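Local atomic coordinates of MmoQ Response regulator (Methylococcus capsulatus, PDB entry 3LJX), a protein that probably makes cyclic di-GMP from two GTP molecules as a full-length response regulator, of which this chain is the piece that carries the HDOD domain. Residues Leu11-Pro16 / Thr50-Arg55; Val144-Leu149 / Thr179-Leu184; Val118-Ile123 / Ala224-Ile229. All blocks are in the same frame, centred on the assembly; numbering follows the deposited sequence.

Interaction 1 (Leu11-Pro16 / Thr50-Arg55); sequences LCDSLP and TGRILR
One face of the R52 guanidinium, in the conformer of R52 described here, is covered by D13, whose CB stands 4.2 Å above the middle of the plane, while at the edge of the R55 guanidinium, near its plane, lies OD1 of the same aspartate. OD1 does most of the work. In this conformer it forms a salt bridge with R52 NE at 3.0 Å, and it makes a longer one with R55 NH1 at 3.4 Å, the latter a weak, bent hydrogen bond. The carboxylate is turned 50° from the R52 plane and 61° from that of R55, its OD1 shared by two arginines of the same helix. A water donates to D13 OD1 and accepts from R52 NH2. C12 holds SG anti to its backbone N (chi1 -170°), which sends the sulfur onto the helix, 3.6 Å from R52 CG, with R55 CD beside it. C12 opens a type I turn ending at L15. The turn thus sits against helix 47-58 through C12 SG on R52 and R55 and through D13 on the two guanidinium groups. L15 and S14 of the turn reach helix 144-152, and I53 of helix 47-58 packs on helix 80-88.

Interaction 2 (Val144-Leu149 / Thr179-Leu184); sequences VGRLAL and TDHDEL
R146 runs out alongside H181, both side chains pointing the same way. From CB the chain goes on extended: CG lies over the imidazole face, 4.2 Å from the ring centroid in a CH-pi contact, and also meets H181 CB. NE passes ND1 and CE1 at longer range, and the guanidinium then settles flat on the ring, centres 3.8 Å apart and planes 29° from parallel. Of its two outer nitrogens, NH2 stands 3.4 Å from H181 CE1, and NH1 lies over NE2 at an angle too poor for a hydrogen bond. The ring is placed by a chi1 of 57°, with CG between the backbone N and the carbonyl carbon.

Nearer the backbone, the two chains close in at G145, whose CA makes a CH...O contact of 3.4 Å with H181 O; a CB there would collide with that oxygen. L184 CD1 fills the next layer, 3.6 Å from A148 CB and close to L149 CG, while L149 CD1 rests on H181 CB. D180 N-caps helix 181-191, its OD1 taking a nearly straight bond from E183 N (171°), and OD2 is paired with R174 on helix 166-177.

A serine in place of R146 would lack the chain that lies over the ring, and H181 would probably lose this cover on one face and be freer to turn. What joins the two residues is a guanidinium-imidazole stack with a CH-pi contact from CG and no direct hydrogen bond, while H181 ND1 is engaged, weakly, with D182 OD1.

Interaction 3 (Val118-Ile123 / Ala224-Ile229); sequences VALQSI and ALAQHI
A119 and L120 meet A226 where helices 106-125 and 214-233 pass each other, with the CA atoms of L120 and A226 5.1 Å apart. The axes of the two short segments come within 8.6 Å, and their N-to-C directions are 136° apart, so the helices run roughly antiparallel but well splayed. Alanines allow this approach. A226 CB, directed at the other helix, reaches L120 CB at 3.8 Å and A119 CB at 4.2 Å, methyl against methylene and methyl against methyl.

L120 puts CG anti to its backbone N (chi1 -176°). It touches A226 mainly through CB, with CD1 marginally farther off, and L120 also packs on L223 of helix 214-233 and on A135 of helix 132-141.

The pair belongs to the all-helical fold of this chain, which has no strands: helix 106-125 is part of the HDOD domain, and helix 214-233 packs across it about a hundred residues later in the sequence.

From one turn further along helix 106-125, I123 extends its CG1 branch, CG1 lying anti to the carbonyl carbon (chi1 -67°), and CD1 lands on the backbone of helix 214-233, 3.9 Å from A226 N. The same methyl touches L225 CB at 4.2 Å. I229 CG2 makes a looser approach to A119 CB, at 4.5 Å. I123 and I229 both also touch L261 near the end of the modelled chain, and L225 turns to L247 and A251 of helix 245-254. H228 ND1 bonds back to A224 O (2.7 Å), meeting that oxygen from above the carbonyl plane.

Interactions 1 and 2 share a boundary: the 11-16 loop packs on helix 144-152, with L11 CD2 3.6 Å from A148 O and L15 CD2 3.6 Å from A148 CA, while L147 CD1 meets L15 CB at 3.8 Å. Helix 144-152 thus carries the loop on one flank and helix 181-191 on another. The centres of interactions 1 and 2 are about 14 Å apart. Interaction 3 stands away from both, its centre about 20 Å from that of interaction 2 and 23 Å from that of interaction 1, across the middle of the chain from the latter. In sequence, interaction 2 is nested within the loop that interaction 3 closes, whereas interaction 1 is complete before either begins.

Interaction 1 (Leu11-Pro16 / Thr50-Arg55)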
ATOM      1  N   LEU A  11       9.351   4.008  -9.460  1.00 28.79           N
ATOM      2  CA  LEU A  11      10.032   2.752  -9.125  1.00 29.76           C
ATOM      3  C   LEU A  11       8.996   1.656  -8.990  1.00 34.21           C
ATOM      4  O   LEU A  11       7.910   1.873  -8.450  1.00 32.72           O
ATOM      5  CB  LEU A  11      10.819   2.845  -7.807  1.00 28.50           C
ATOM      6  CG  LEU A  11      12.126   3.636  -7.799  1.00 36.23           C
ATOM      7  CD1 LEU A  11      11.825   5.139  -7.868  1.00 38.44           C
ATOM      8  CD2 LEU A  11      12.973   3.301  -6.574  1.00 32.90           C
ATOM      9  N   CYS A  12       9.317   0.468  -9.476  1.00 33.47           N
ATOM     10  CA  CYS A  12       8.422  -0.649  -9.231  1.00 34.04           C
ATOM     11  C   CYS A  12       9.199  -1.960  -9.133  1.00 28.28           C
ATOM     12  O   CYS A  12       9.204  -2.597  -8.082  1.00 25.88           O
ATOM     13  CB  CYS A  12       7.302  -0.711 -10.279  1.00 33.10           C
ATOM     14  SG  CYS A  12       6.000  -1.903  -9.875  1.00 39.90           S
ATOM     15  N   ASP A  13       9.884  -2.335 -10.209  1.00 29.78           N
ATOM     16  CA  ASP A  13      10.622  -3.590 -10.217  1.00 36.65           C
ATOM     17  C   ASP A  13      11.652  -3.651  -9.097  1.00 29.89           C
ATOM     18  O   ASP A  13      11.928  -4.716  -8.569  1.00 35.85           O
ATOM     19  CB  ASP A  13      11.289  -3.823 -11.575  1.00 49.94           C
ATOM     20  CG  ASP A  13      10.277  -4.000 -12.707  1.00 64.40           C
ATOM     21  OD1 ASP A  13       9.088  -4.286 -12.429  1.00 66.51           O
ATOM     22  OD2 ASP A  13      10.674  -3.855 -13.884  1.00 72.70           O
ATOM     23  N   SER A  14      12.195  -2.500  -8.715  1.00 23.26           N
ATOM     24  CA  SER A  14      13.312  -2.456  -7.776  1.00 24.91           C
ATOM     25  C   SER A  14      12.886  -2.389  -6.309  1.00 26.24           C
ATOM     26  O   SER A  14      13.736  -2.411  -5.414  1.00 25.71           O
ATOM     27  CB  SER A  14      14.211  -1.254  -8.076  1.00 23.88           C
ATOM     28  OG  SER A  14      13.591  -0.039  -7.640  1.00 23.85           O
ATOM     29  N   LEU A  15      11.591  -2.273  -6.041  1.00 21.69           N
ATOM     30  CA  LEU A  15      11.172  -2.183  -4.638  1.00 23.97           C
ATOM     31  C   LEU A  15      11.419  -3.525  -3.924  1.00 24.21           C
ATOM     32  O   LEU A  15      11.086  -4.591  -4.452  1.00 20.95           O
ATOM     33  CB  LEU A  15       9.705  -1.754  -4.522  1.00 20.01           C
ATOM     34  CG  LEU A  15       9.296  -0.426  -5.195  1.00 23.70           C
ATOM     35  CD1 LEU A  15       7.779  -0.270  -5.185  1.00 19.39           C
ATOM     36  CD2 LEU A  15       9.956   0.791  -4.536  1.00 22.56           C
ATOM     37  N   PRO A  16      12.016  -3.480  -2.723  1.00 23.72           N
ATOM     38  CA  PRO A  16      12.354  -4.733  -2.045  1.00 24.62           C
ATOM     39  C   PRO A  16      11.145  -5.426  -1.431  1.00 28.73           C
ATOM     40  O   PRO A  16      10.063  -4.834  -1.271  1.00 27.98           O
ATOM     41  CB  PRO A  16      13.306  -4.274  -0.940  1.00 17.08           C
ATOM     42  CG  PRO A  16      12.820  -2.880  -0.623  1.00 20.46           C
ATOM     43  CD  PRO A  16      12.417  -2.297  -1.936  1.00 22.99           C
ATOM     44  N   THR A  50       3.072  -7.031  -5.020  1.00 22.05           N
ATOM     45  CA  THR A  50       1.678  -6.704  -5.320  1.00 24.28           C
ATOM     46  C   THR A  50       1.539  -5.568  -6.337  1.00 22.05           C
ATOM     47  O   THR A  50       0.752  -5.655  -7.287  1.00 19.51           O
ATOM     48  CB  THR A  50       0.921  -6.347  -4.055  1.00 23.67           C
ATOM     49  OG1 THR A  50       0.823  -7.520  -3.233  1.00 24.46           O
ATOM     50  CG2 THR A  50      -0.452  -5.858  -4.415  1.00 25.28           C
ATOM     51  N   GLY A  51       2.310  -4.505  -6.133  1.00 21.93           N
ATOM     52  CA  GLY A  51       2.388  -3.425  -7.104  1.00 23.68           C
ATOM     53  C   GLY A  51       2.799  -3.877  -8.503  1.00 24.39           C
ATOM     54  O   GLY A  51       2.124  -3.535  -9.480  1.00 22.89           O
ATOM     55  N   ARG A  52       3.898  -4.634  -8.610  1.00 23.32           N
ATOM     56  CA  ARG A  52       4.402  -5.115  -9.902  0.50 23.49           C
ATOM     57  C   ARG A  52       3.324  -5.882 -10.639  1.00 22.87           C
ATOM     58  O   ARG A  52       3.119  -5.697 -11.831  1.00 20.29           O
ATOM     59  CB  ARG A  52       5.602  -6.056  -9.723  0.50 25.59           C
ATOM     60  CG  ARG A  52       6.960  -5.394  -9.570  0.50 29.76           C
ATOM     61  CD  ARG A  52       8.098  -6.442  -9.646  0.50 31.57           C
ATOM     62  NE  ARG A  52       8.407  -6.840 -11.023  0.50 35.41           N
ATOM     63  CZ  ARG A  52       9.414  -7.640 -11.368  0.50 37.03           C
ATOM     64  NH1 ARG A  52      10.220  -8.142 -10.438  0.50 39.73           N
ATOM     65  NH2 ARG A  52       9.619  -7.940 -12.644  0.50 31.83           N
ATOM     66  N   ILE A  53       2.645  -6.763  -9.907  1.00 20.59           N
ATOM     67  CA  ILE A  53       1.587  -7.581 -10.490  1.00 20.72           C
ATOM     68  C   ILE A  53       0.419  -6.732 -10.992  1.00 21.14           C
ATOM     69  O   ILE A  53      -0.041  -6.917 -12.111  1.00 23.87           O
ATOM     70  CB  ILE A  53       1.114  -8.673  -9.503  1.00 21.52           C
ATOM     71  CG1 ILE A  53       2.223  -9.719  -9.351  1.00 22.55           C
ATOM     72  CG2 ILE A  53      -0.181  -9.333 -10.005  1.00 14.97           C
ATOM     73  CD1 ILE A  53       2.094 -10.587  -8.128  1.00 22.49           C
ATOM     74  N   LEU A  54      -0.041  -5.785 -10.183  1.00 23.16           N
ATOM     75  CA  LEU A  54      -1.136  -4.911 -10.602  1.00 24.10           C
ATOM     76  C   LEU A  54      -0.723  -4.130 -11.836  1.00 21.86           C
ATOM     77  O   LEU A  54      -1.498  -3.947 -12.770  1.00 23.19           O
ATOM     78  CB  LEU A  54      -1.506  -3.928  -9.489  1.00 21.56           C
ATOM     79  CG  LEU A  54      -2.182  -4.522  -8.259  1.00 26.32           C
ATOM     80  CD1 LEU A  54      -2.548  -3.412  -7.280  1.00 29.18           C
ATOM     81  CD2 LEU A  54      -3.409  -5.357  -8.652  1.00 25.59           C
ATOM     82  N   ARG A  55       0.513  -3.670 -11.828  1.00 15.42           N
ATOM     83  CA  ARG A  55       1.002  -2.844 -12.911  1.00 20.71           C
ATOM     84  C   ARG A  55       1.078  -3.638 -14.218  1.00 24.12           C
ATOM     85  O   ARG A  55       0.746  -3.136 -15.306  1.00 18.73           O
ATOM     86  CB  ARG A  55       2.375  -2.320 -12.539  1.00 24.31           C
ATOM     87  CG  ARG A  55       3.078  -1.606 -13.655  1.00 34.98           C
ATOM     88  CD  ARG A  55       4.301  -0.916 -13.113  1.00 46.03           C
ATOM     89  NE  ARG A  55       5.237  -0.607 -14.176  1.00 60.78           N
ATOM     90  CZ  ARG A  55       6.334  -1.309 -14.423  1.00 69.13           C
ATOM     91  NH1 ARG A  55       6.642  -2.359 -13.666  1.00 67.02           N
ATOM     92  NH2 ARG A  55       7.125  -0.949 -15.425  1.00 73.37           N
TER
HETATM   93  O   HOH W   1       8.015  -5.753 -14.463  1.00 46.93           O

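Interaction 2 (Val144-Leu149 / Thr179-Leu184)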
ATOM      1  N   VAL A 144       3.210   3.465  -0.145  1.00 23.96           N
ATOM      2  CA  VAL A 144       4.290   2.822  -0.861  1.00 21.82           C
ATOM      3  C   VAL A 144       5.316   3.849  -1.371  1.00 23.26           C
ATOM      4  O   VAL A 144       6.461   3.504  -1.648  1.00 23.79           O
ATOM      5  CB  VAL A 144       3.746   1.951  -2.023  1.00 24.42           C
ATOM      6  CG1 VAL A 144       3.242   2.828  -3.176  1.00 20.19           C
ATOM      7  CG2 VAL A 144       4.819   1.003  -2.502  1.00 16.08           C
ATOM      8  N   GLY A 145       4.912   5.112  -1.474  1.00 17.08           N
ATOM      9  CA  GLY A 145       5.854   6.176  -1.763  1.00 18.41           C
ATOM     10  C   GLY A 145       7.018   6.269  -0.776  1.00 21.00           C
ATOM     11  O   GLY A 145       8.106   6.718  -1.139  1.00 20.17           O
ATOM     12  N   ARG A 146       6.806   5.852   0.469  1.00 19.68           N
ATOM     13  CA  ARG A 146       7.888   5.865   1.461  1.00 20.81           C
ATOM     14  C   ARG A 146       8.954   4.845   1.091  1.00 24.63           C
ATOM     15  O   ARG A 146      10.147   5.166   1.056  1.00 28.01           O
ATOM     16  CB  ARG A 146       7.375   5.547   2.861  1.00 22.71           C
ATOM     17  CG  ARG A 146       6.412   6.561   3.456  1.00 25.07           C
ATOM     18  CD  ARG A 146       6.163   6.199   4.910  1.00 30.03           C
ATOM     19  NE  ARG A 146       5.153   7.050   5.526  1.00 39.26           N
ATOM     20  CZ  ARG A 146       5.408   8.165   6.211  1.00 44.51           C
ATOM     21  NH1 ARG A 146       6.661   8.594   6.389  1.00 47.75           N
ATOM     22  NH2 ARG A 146       4.399   8.852   6.731  1.00 39.88           N
ATOM     23  N   LEU A 147       8.515   3.616   0.824  1.00 20.75           N
ATOM     24  CA  LEU A 147       9.400   2.551   0.349  1.00 24.63           C
ATOM     25  C   LEU A 147      10.195   3.019  -0.881  1.00 23.34           C
ATOM     26  O   LEU A 147      11.397   2.787  -0.982  1.00 22.21           O
ATOM     27  CB  LEU A 147       8.571   1.329  -0.042  1.00 24.24           C
ATOM     28  CG  LEU A 147       8.995  -0.089   0.351  1.00 28.20           C
ATOM     29  CD1 LEU A 147       8.876  -0.990  -0.844  1.00 23.46           C
ATOM     30  CD2 LEU A 147      10.394  -0.173   0.972  1.00 30.03           C
ATOM     31  N   ALA A 148       9.508   3.671  -1.818  1.00 16.35           N
ATOM     32  CA  ALA A 148      10.139   4.108  -3.058  1.00 18.90           C
ATOM     33  C   ALA A 148      11.255   5.133  -2.846  1.00 19.85           C
ATOM     34  O   ALA A 148      12.297   5.046  -3.472  1.00 22.14           O
ATOM     35  CB  ALA A 148       9.096   4.648  -4.026  1.00 17.82           C
ATOM     36  N   LEU A 149      11.045   6.107  -1.966  1.00 18.87           N
ATOM     37  CA  LEU A 149      12.091   7.090  -1.731  1.00 22.14           C
ATOM     38  C   LEU A 149      13.286   6.434  -1.049  1.00 23.14           C
ATOM     39  O   LEU A 149      14.435   6.725  -1.388  1.00 24.48           O
ATOM     40  CB  LEU A 149      11.576   8.219  -0.849  1.00 23.59           C
ATOM     41  CG  LEU A 149      10.690   9.244  -1.525  1.00 24.42           C
ATOM     42  CD1 LEU A 149      10.239  10.298  -0.491  1.00 25.53           C
ATOM     43  CD2 LEU A 149      11.451   9.866  -2.678  1.00 21.79           C
ATOM     44  N   THR A 179       9.525  15.840  -4.896  1.00 32.08           N
ATOM     45  CA  THR A 179       8.303  15.088  -4.673  1.00 28.36           C
ATOM     46  C   THR A 179       8.307  14.699  -3.207  1.00 28.44           C
ATOM     47  O   THR A 179       9.321  14.865  -2.530  1.00 33.14           O
ATOM     48  CB  THR A 179       8.222  13.842  -5.582  1.00 27.70           C
ATOM     49  OG1 THR A 179       6.958  13.200  -5.403  1.00 31.14           O
ATOM     50  CG2 THR A 179       9.317  12.874  -5.257  1.00 19.59           C
ATOM     51  N   ASP A 180       7.184  14.215  -2.692  1.00 20.94           N
ATOM     52  CA  ASP A 180       7.167  13.761  -1.309  1.00 22.40           C
ATOM     53  C   ASP A 180       6.530  12.391  -1.281  1.00 22.63           C
ATOM     54  O   ASP A 180       5.956  11.967  -2.285  1.00 24.33           O
ATOM     55  CB  ASP A 180       6.393  14.742  -0.428  1.00 27.89           C
ATOM     56  CG  ASP A 180       4.929  14.830  -0.811  1.00 29.61           C
ATOM     57  OD1 ASP A 180       4.211  13.790  -0.734  1.00 26.99           O
ATOM     58  OD2 ASP A 180       4.512  15.940  -1.201  1.00 30.15           O
ATOM     59  N   HIS A 181       6.605  11.707  -0.142  1.00 21.73           N
ATOM     60  CA  HIS A 181       6.201  10.306  -0.111  1.00 24.31           C
ATOM     61  C   HIS A 181       4.703  10.090  -0.399  1.00 26.18           C
ATOM     62  O   HIS A 181       4.317   9.055  -0.960  1.00 25.21           O
ATOM     63  CB  HIS A 181       6.647   9.614   1.179  1.00 27.92           C
ATOM     64  CG  HIS A 181       6.158  10.265   2.435  1.00 30.48           C
ATOM     65  ND1 HIS A 181       4.835  10.237   2.826  1.00 34.64           N
ATOM     66  CD2 HIS A 181       6.825  10.906   3.424  1.00 30.04           C
ATOM     67  CE1 HIS A 181       4.708  10.855   3.988  1.00 34.09           C
ATOM     68  NE2 HIS A 181       5.900  11.274   4.371  1.00 32.19           N
ATOM     69  N   ASP A 182       3.874  11.080  -0.059  1.00 19.64           N
ATOM     70  CA  ASP A 182       2.433  10.996  -0.335  1.00 26.78           C
ATOM     71  C   ASP A 182       2.087  11.276  -1.804  1.00 24.82           C
ATOM     72  O   ASP A 182       1.286  10.560  -2.409  1.00 25.99           O
ATOM     73  CB  ASP A 182       1.629  11.912   0.607  1.00 29.56           C
ATOM     74  CG  ASP A 182       1.643  11.414   2.041  1.00 33.63           C
ATOM     75  OD1 ASP A 182       1.662  10.177   2.232  1.00 33.78           O
ATOM     76  OD2 ASP A 182       1.640  12.247   2.974  1.00 34.84           O
ATOM     77  N   GLU A 183       2.688  12.308  -2.382  1.00 22.65           N
ATOM     78  CA  GLU A 183       2.520  12.533  -3.812  1.00 23.82           C
ATOM     79  C   GLU A 183       3.043  11.315  -4.575  1.00 25.94           C
ATOM     80  O   GLU A 183       2.393  10.797  -5.485  1.00 27.22           O
ATOM     81  CB  GLU A 183       3.269  13.780  -4.260  1.00 23.75           C
ATOM     82  CG  GLU A 183       2.995  14.146  -5.716  1.00 31.48           C
ATOM     83  CD  GLU A 183       4.112  14.972  -6.341  1.00 41.37           C
ATOM     84  OE1 GLU A 183       5.133  15.218  -5.664  1.00 45.34           O
ATOM     85  OE2 GLU A 183       3.975  15.375  -7.515  1.00 44.98           O
ATOM     86  N   LEU A 184       4.220  10.841  -4.187  1.00 19.76           N
ATOM     87  CA  LEU A 184       4.823   9.725  -4.887  1.00 21.07           C
ATOM     88  C   LEU A 184       3.873   8.507  -4.841  1.00 20.73           C
ATOM     89  O   LEU A 184       3.657   7.835  -5.848  1.00 19.82           O
ATOM     90  CB  LEU A 184       6.180   9.400  -4.261  1.00 20.91           C
ATOM     91  CG  LEU A 184       7.262   8.906  -5.210  1.00 25.29           C
ATOM     92  CD1 LEU A 184       8.349   8.131  -4.451  1.00 18.10           C
ATOM     93  CD2 LEU A 184       6.652   8.074  -6.311  1.00 24.79           C
TER

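Interaction 3 (Val118-Ile123 / Ala224-Ile229)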
ATOM      1  N   VAL A 118      -5.250  -5.111   6.446  1.00 21.96           N
ATOM      2  CA  VAL A 118      -6.169  -6.032   7.121  1.00 22.89           C
ATOM      3  C   VAL A 118      -7.309  -5.269   7.789  1.00 26.29           C
ATOM      4  O   VAL A 118      -8.487  -5.650   7.675  1.00 23.03           O
ATOM      5  CB  VAL A 118      -5.449  -6.875   8.185  1.00 28.14           C
ATOM      6  CG1 VAL A 118      -6.473  -7.538   9.112  1.00 30.33           C
ATOM      7  CG2 VAL A 118      -4.537  -7.907   7.524  1.00 20.26           C
ATOM      8  N   ALA A 119      -6.960  -4.178   8.468  1.00 23.09           N
ATOM      9  CA  ALA A 119      -7.970  -3.326   9.098  1.00 26.18           C
ATOM     10  C   ALA A 119      -8.955  -2.743   8.082  1.00 28.87           C
ATOM     11  O   ALA A 119     -10.165  -2.722   8.321  1.00 31.52           O
ATOM     12  CB  ALA A 119      -7.315  -2.200   9.925  1.00 19.70           C
ATOM     13  N   LEU A 120      -8.441  -2.263   6.955  1.00 26.82           N
ATOM     14  CA  LEU A 120      -9.307  -1.608   5.985  1.00 25.22           C
ATOM     15  C   LEU A 120     -10.248  -2.635   5.377  1.00 20.87           C
ATOM     16  O   LEU A 120     -11.429  -2.364   5.151  1.00 20.31           O
ATOM     17  CB  LEU A 120      -8.493  -0.893   4.903  1.00 20.87           C
ATOM     18  CG  LEU A 120      -9.329  -0.088   3.904  1.00 25.53           C
ATOM     19  CD1 LEU A 120     -10.269   0.933   4.608  1.00 21.96           C
ATOM     20  CD2 LEU A 120      -8.426   0.604   2.890  1.00 21.48           C
ATOM     21  N   GLN A 121      -9.728  -3.828   5.131  1.00 19.55           N
ATOM     22  CA  GLN A 121     -10.572  -4.905   4.640  1.00 22.33           C
ATOM     23  C   GLN A 121     -11.724  -5.202   5.582  1.00 26.10           C
ATOM     24  O   GLN A 121     -12.871  -5.296   5.133  1.00 26.50           O
ATOM     25  CB  GLN A 121      -9.771  -6.183   4.406  1.00 30.17           C
ATOM     26  CG  GLN A 121     -10.670  -7.360   4.088  1.00 37.79           C
ATOM     27  CD  GLN A 121      -9.999  -8.361   3.197  1.00 53.30           C
ATOM     28  OE1 GLN A 121      -8.956  -8.917   3.542  1.00 59.09           O
ATOM     29  NE2 GLN A 121     -10.590  -8.605   2.033  1.00 61.52           N
ATOM     30  N   SER A 122     -11.435  -5.343   6.882  1.00 28.91           N
ATOM     31  CA  SER A 122     -12.496  -5.596   7.883  1.00 31.25           C
ATOM     32  C   SER A 122     -13.532  -4.491   7.924  1.00 30.52           C
ATOM     33  O   SER A 122     -14.733  -4.744   7.891  1.00 31.35           O
ATOM     34  CB  SER A 122     -11.931  -5.773   9.294  1.00 37.20           C
ATOM     35  OG  SER A 122     -11.370  -7.057   9.453  1.00 47.96           O
ATOM     36  N   ILE A 123     -13.059  -3.260   8.042  1.00 30.55           N
ATOM     37  CA  ILE A 123     -13.950  -2.116   8.012  1.00 30.82           C
ATOM     38  C   ILE A 123     -14.858  -2.152   6.775  1.00 33.16           C
ATOM     39  O   ILE A 123     -16.082  -2.145   6.902  1.00 32.87           O
ATOM     40  CB  ILE A 123     -13.158  -0.805   8.064  1.00 25.79           C
ATOM     41  CG1 ILE A 123     -12.471  -0.683   9.427  1.00 24.32           C
ATOM     42  CG2 ILE A 123     -14.072   0.375   7.781  1.00 26.89           C
ATOM     43  CD1 ILE A 123     -11.376   0.376   9.497  1.00 21.45           C
ATOM     44  N   ALA A 224      -8.947   6.624   6.825  1.00 23.36           N
ATOM     45  CA  ALA A 224      -8.394   7.346   7.968  1.00 29.43           C
ATOM     46  C   ALA A 224      -8.506   6.473   9.214  1.00 28.81           C
ATOM     47  O   ALA A 224      -7.580   6.406  10.019  1.00 28.20           O
ATOM     48  CB  ALA A 224      -9.120   8.708   8.177  1.00 20.55           C
ATOM     49  N   LEU A 225      -9.632   5.779   9.354  1.00 22.95           N
ATOM     50  CA  LEU A 225      -9.813   4.906  10.500  1.00 25.61           C
ATOM     51  C   LEU A 225      -8.843   3.711  10.477  1.00 28.85           C
ATOM     52  O   LEU A 225      -8.300   3.331  11.514  1.00 23.57           O
ATOM     53  CB  LEU A 225     -11.241   4.418  10.570  1.00 23.39           C
ATOM     54  CG  LEU A 225     -11.660   4.043  11.972  1.00 34.44           C
ATOM     55  CD1 LEU A 225     -11.561   5.270  12.879  1.00 37.14           C
ATOM     56  CD2 LEU A 225     -13.072   3.511  11.915  1.00 41.39           C
ATOM     57  N   ALA A 226      -8.621   3.123   9.304  1.00 23.00           N
ATOM     58  CA  ALA A 226      -7.675   2.015   9.206  1.00 26.51           C
ATOM     59  C   ALA A 226      -6.281   2.499   9.590  1.00 31.44           C
ATOM     60  O   ALA A 226      -5.530   1.792  10.266  1.00 28.89           O
ATOM     61  CB  ALA A 226      -7.651   1.433   7.796  1.00 19.68           C
ATOM     62  N   GLN A 227      -5.939   3.707   9.152  1.00 29.53           N
ATOM     63  CA  GLN A 227      -4.619   4.259   9.424  1.00 28.84           C
ATOM     64  C   GLN A 227      -4.431   4.526  10.919  1.00 30.51           C
ATOM     65  O   GLN A 227      -3.429   4.105  11.515  1.00 24.11           O
ATOM     66  CB  GLN A 227      -4.385   5.544   8.621  1.00 24.59           C
ATOM     67  CG  GLN A 227      -3.068   6.224   8.952  1.00 30.40           C
ATOM     68  CD  GLN A 227      -1.852   5.412   8.505  1.00 33.40           C
ATOM     69  OE1 GLN A 227      -1.830   4.854   7.407  1.00 34.15           O
ATOM     70  NE2 GLN A 227      -0.829   5.360   9.349  1.00 33.96           N
ATOM     71  N   HIS A 228      -5.394   5.221  11.525  1.00 29.11           N
ATOM     72  CA  HIS A 228      -5.265   5.619  12.934  1.00 33.44           C
ATOM     73  C   HIS A 228      -5.339   4.422  13.863  1.00 32.24           C
ATOM     74  O   HIS A 228      -4.599   4.337  14.834  1.00 32.09           O
ATOM     75  CB  HIS A 228      -6.320   6.666  13.327  1.00 35.72           C
ATOM     76  CG  HIS A 228      -6.061   8.026  12.754  1.00 42.67           C
ATOM     77  ND1 HIS A 228      -6.190   8.305  11.409  1.00 45.57           N
ATOM     78  CD2 HIS A 228      -5.684   9.185  13.343  1.00 46.64           C
ATOM     79  CE1 HIS A 228      -5.905   9.577  11.194  1.00 47.71           C
ATOM     80  NE2 HIS A 228      -5.595  10.135  12.351  1.00 49.57           N
ATOM     81  N   ILE A 229      -6.232   3.493  13.557  1.00 34.48           N
ATOM     82  CA  ILE A 229      -6.331   2.255  14.318  1.00 37.12           C
ATOM     83  C   ILE A 229      -5.025   1.469  14.258  1.00 36.48           C
ATOM     84  O   ILE A 229      -4.600   0.895  15.250  1.00 36.85           O
ATOM     85  CB  ILE A 229      -7.451   1.373  13.769  1.00 38.98           C
ATOM     86  CG1 ILE A 229      -8.750   1.647  14.509  1.00 43.69           C
ATOM     87  CG2 ILE A 229      -7.087  -0.102  13.855  1.00 40.12           C
ATOM     88  CD1 ILE A 229      -9.972   1.207  13.719  1.00 48.36           C
TER